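Local atomic coordinates of ornithine carbamoyltransferase (Giardia intestinalis, PDB entry 3GRF), a protein that probably catalyses transfer of the carbamoyl group between carbamoyl phosphate and ornithine, with citrulline as the other amino acid of the reaction. Residues D227-C232 and D267-V272. Sequence-based numbering, arbitrary orientation.
Sequences DCKKGC and DAVMAV
Val269 meets Cys228, Cys232 and Lys229 through its two methyl groups, which do separate work. Val269 CG1 lies anti to the backbone N (chi1 165°) and reaches both sulfurs, 4.0 Å from Cys232 SG and 4.1 Å from Cys228 SG. CG2 faces the lysine instead. The long chain of Lys229 is bent at chi3 and runs across the valine at a slant, with Lys229 CE 3.9 Å from Val269 CG2. Its end then lies over Ala268, with Lys229 NZ 3.8 Å from Ala268 CB. Three residues on from Val269, the CB of Val272 points toward segment 227-232. The methyl Val272 CG2 turns to Cys232 CB and Lys229 O, but its exact place is doubtful. Of the CA atoms, those of Lys229 and Val269 are nearest, 5.3 Å apart.

Cys228 is tied by a disulfide to Cys167, the last residue of strand 164-167, and the side chain of Cys232 also touches that strand. The contact thus joins two short helices beside strand 164-167 in the parallel sheet of the Rossmann-like Asp/Orn-binding domain. It is mostly apolar, though the amino end of Lys229 lies against the Ala268 methyl without a polar partner in the other segment. Van der Waals packing, with no hydrogen bond between them, holds segments 227-232 and 267-272 together here, while the disulfide pins the first to the sheet.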
ATOM      1  N   ASP A 227      -0.401  -5.750 -45.355  1.00 43.44           N
ATOM      2  CA  ASP A 227      -1.249  -6.936 -45.489  1.00 45.00           C
ATOM      3  C   ASP A 227      -0.739  -7.895 -44.422  1.00 40.37           C
ATOM      4  O   ASP A 227       0.409  -8.364 -44.524  1.00 35.67           O
ATOM      5  CB  ASP A 227      -1.082  -7.541 -46.900  1.00 48.57           C
ATOM      6  CG  ASP A 227      -2.183  -8.563 -47.265  1.00 54.83           C
ATOM      7  OD1 ASP A 227      -3.239  -8.153 -47.805  1.00 55.39           O
ATOM      8  OD2 ASP A 227      -1.996  -9.780 -47.039  1.00 50.80           O
ATOM      9  N   CYS A 228      -1.493  -8.075 -43.353  1.00 39.67           N
ATOM     10  CA  CYS A 228      -1.076  -8.898 -42.227  1.00 46.63           C
ATOM     11  C   CYS A 228      -0.771 -10.360 -42.596  1.00 46.74           C
ATOM     12  O   CYS A 228       0.138 -10.960 -42.027  1.00 55.47           O
ATOM     13  CB  CYS A 228      -2.162  -8.804 -41.157  1.00 47.15           C
ATOM     14  SG  CYS A 228      -1.697  -9.502 -39.549  1.00 54.18           S
ATOM     15  N   LYS A 229      -1.526 -10.919 -43.541  1.00 42.21           N
ATOM     16  CA  LYS A 229      -1.289 -12.314 -43.979  1.00 39.42           C
ATOM     17  C   LYS A 229       0.044 -12.467 -44.686  1.00 39.21           C
ATOM     18  O   LYS A 229       0.807 -13.434 -44.457  1.00 35.36           O
ATOM     19  CB  LYS A 229      -2.420 -12.801 -44.896  1.00 28.84           C
ATOM     20  CG  LYS A 229      -3.434 -13.611 -44.113  1.00 48.66           C
ATOM     21  CD  LYS A 229      -4.765 -13.813 -44.821  1.00 55.93           C
ATOM     22  CE  LYS A 229      -5.860 -13.420 -43.827  1.00 66.03           C
ATOM     23  NZ  LYS A 229      -7.229 -13.351 -44.406  1.00 71.79           N
ATOM     24  N   LYS A 230       0.331 -11.483 -45.541  1.00 37.14           N
ATOM     25  CA  LYS A 230       1.581 -11.445 -46.257  1.00 41.73           C
ATOM     26  C   LYS A 230       2.656 -11.215 -45.225  1.00 40.01           C
ATOM     27  O   LYS A 230       3.727 -11.807 -45.305  1.00 32.81           O
ATOM     28  CB  LYS A 230       1.585 -10.343 -47.332  1.00 47.71           C
ATOM     29  CG  LYS A 230       0.457 -10.458 -48.350  1.00 51.15           C
ATOM     30  CD  LYS A 230       0.969 -10.528 -49.776  1.00 63.50           C
ATOM     31  CE  LYS A 230      -0.142 -10.976 -50.767  1.00 66.20           C
ATOM     32  NZ  LYS A 230      -0.287 -12.471 -50.905  1.00 66.82           N
ATOM     33  N   GLY A 231       2.355 -10.360 -44.251  1.00 35.01           N
ATOM     34  CA  GLY A 231       3.330 -10.026 -43.216  1.00 34.69           C
ATOM     35  C   GLY A 231       3.618 -11.149 -42.259  1.00 36.12           C
ATOM     36  O   GLY A 231       4.743 -11.274 -41.751  1.00 35.34           O
ATOM     37  N   CYS A 232       2.598 -11.975 -42.013  1.00 26.11           N
ATOM     38  CA  CYS A 232       2.679 -13.080 -41.057  1.00 31.25           C
ATOM     39  C   CYS A 232       3.099 -14.426 -41.686  1.00 27.12           C
ATOM     40  O   CYS A 232       3.269 -15.430 -40.976  1.00 32.89           O
ATOM     41  CB  CYS A 232       1.353 -13.253 -40.293  1.00 32.29           C
ATOM     42  SG  CYS A 232       0.990 -11.911 -39.160  1.00 32.28           S
ATOM     43  N   ASP A 267      -8.067 -16.870 -37.621  1.00 34.02           N
ATOM     44  CA  ASP A 267      -7.581 -18.228 -37.883  1.00 36.19           C
ATOM     45  C   ASP A 267      -6.801 -18.251 -39.212  1.00 39.50           C
ATOM     46  O   ASP A 267      -5.808 -18.978 -39.338  1.00 39.25           O
ATOM     47  CB  ASP A 267      -8.748 -19.232 -37.953  1.00 37.28           C
ATOM     48  CG  ASP A 267      -9.350 -19.608 -36.576  1.00 39.95           C
ATOM     49  OD1 ASP A 267      -8.786 -19.324 -35.506  1.00 43.38           O
ATOM     50  OD2 ASP A 267     -10.423 -20.253 -36.571  1.00 42.41           O
ATOM     51  N   ALA A 268      -7.251 -17.472 -40.208  1.00 33.06           N
ATOM     52  CA  ALA A 268      -6.575 -17.444 -41.517  1.00 41.23           C
ATOM     53  C   ALA A 268      -5.224 -16.758 -41.407  1.00 36.77           C
ATOM     54  O   ALA A 268      -4.285 -17.085 -42.137  1.00 48.04           O
ATOM     55  CB  ALA A 268      -7.417 -16.702 -42.554  1.00 30.85           C
ATOM     56  N   VAL A 269      -5.134 -15.790 -40.510  1.00 31.93           N
ATOM     57  CA  VAL A 269      -3.856 -15.140 -40.241  1.00 33.33           C
ATOM     58  C   VAL A 269      -2.910 -16.167 -39.603  1.00 30.44           C
ATOM     59  O   VAL A 269      -1.799 -16.350 -40.085  1.00 34.24           O
ATOM     60  CB  VAL A 269      -4.009 -13.813 -39.388  1.00 32.18           C
ATOM     61  CG1 VAL A 269      -2.682 -13.366 -38.815  1.00 32.03           C
ATOM     62  CG2 VAL A 269      -4.561 -12.668 -40.240  1.00 25.12           C
ATOM     63  N   MET A 270      -3.346 -16.841 -38.533  1.00 33.74           N
ATOM     64  CA  MET A 270      -2.499 -17.823 -37.838  1.00 32.31           C
ATOM     65  C   MET A 270      -2.134 -19.051 -38.702  1.00 39.02           C
ATOM     66  O   MET A 270      -1.032 -19.617 -38.559  1.00 36.15           O
ATOM     67  CB  MET A 270      -3.115 -18.260 -36.498  1.00 29.07           C
ATOM     68  CG  MET A 270      -3.258 -17.124 -35.480  1.00 31.85           C
ATOM     69  SD  MET A 270      -1.668 -16.360 -34.993  1.00 32.81           S
ATOM     70  CE  MET A 270      -1.041 -17.673 -33.849  1.00 35.61           C
ATOM     71  N   ALA A 271      -3.050 -19.428 -39.604  1.00 32.82           N
ATOM     72  CA  ALA A 271      -2.814 -20.498 -40.588  1.00 44.39           C
ATOM     73  C   ALA A 271      -1.671 -20.247 -41.566  1.00 37.82           C
ATOM     74  O   ALA A 271      -1.226 -21.167 -42.227  1.00 38.76           O
ATOM     75  CB  ALA A 271      -4.118 -20.858 -41.350  1.00 41.25           C
ATOM     76  N   VAL A 272      -1.179 -18.996 -41.653  1.00 35.89           N
ATOM     77  CA  VAL A 272      -0.066 -18.768 -42.572  1.00 38.30           C
ATOM     78  C   VAL A 272       1.286 -18.746 -41.880  1.00 34.45           C
ATOM     79  O   VAL A 272       2.330 -18.657 -42.514  1.00 37.88           O
ATOM     80  CB  VAL A 272      -0.245 -17.492 -43.420  1.00 41.18           C
ATOM     81  CG1 VAL A 272      -1.520 -17.582 -44.255  1.00 43.32           C
ATOM     82  CG2 VAL A 272      -0.281 -16.248 -42.550  1.00 32.71           C
TER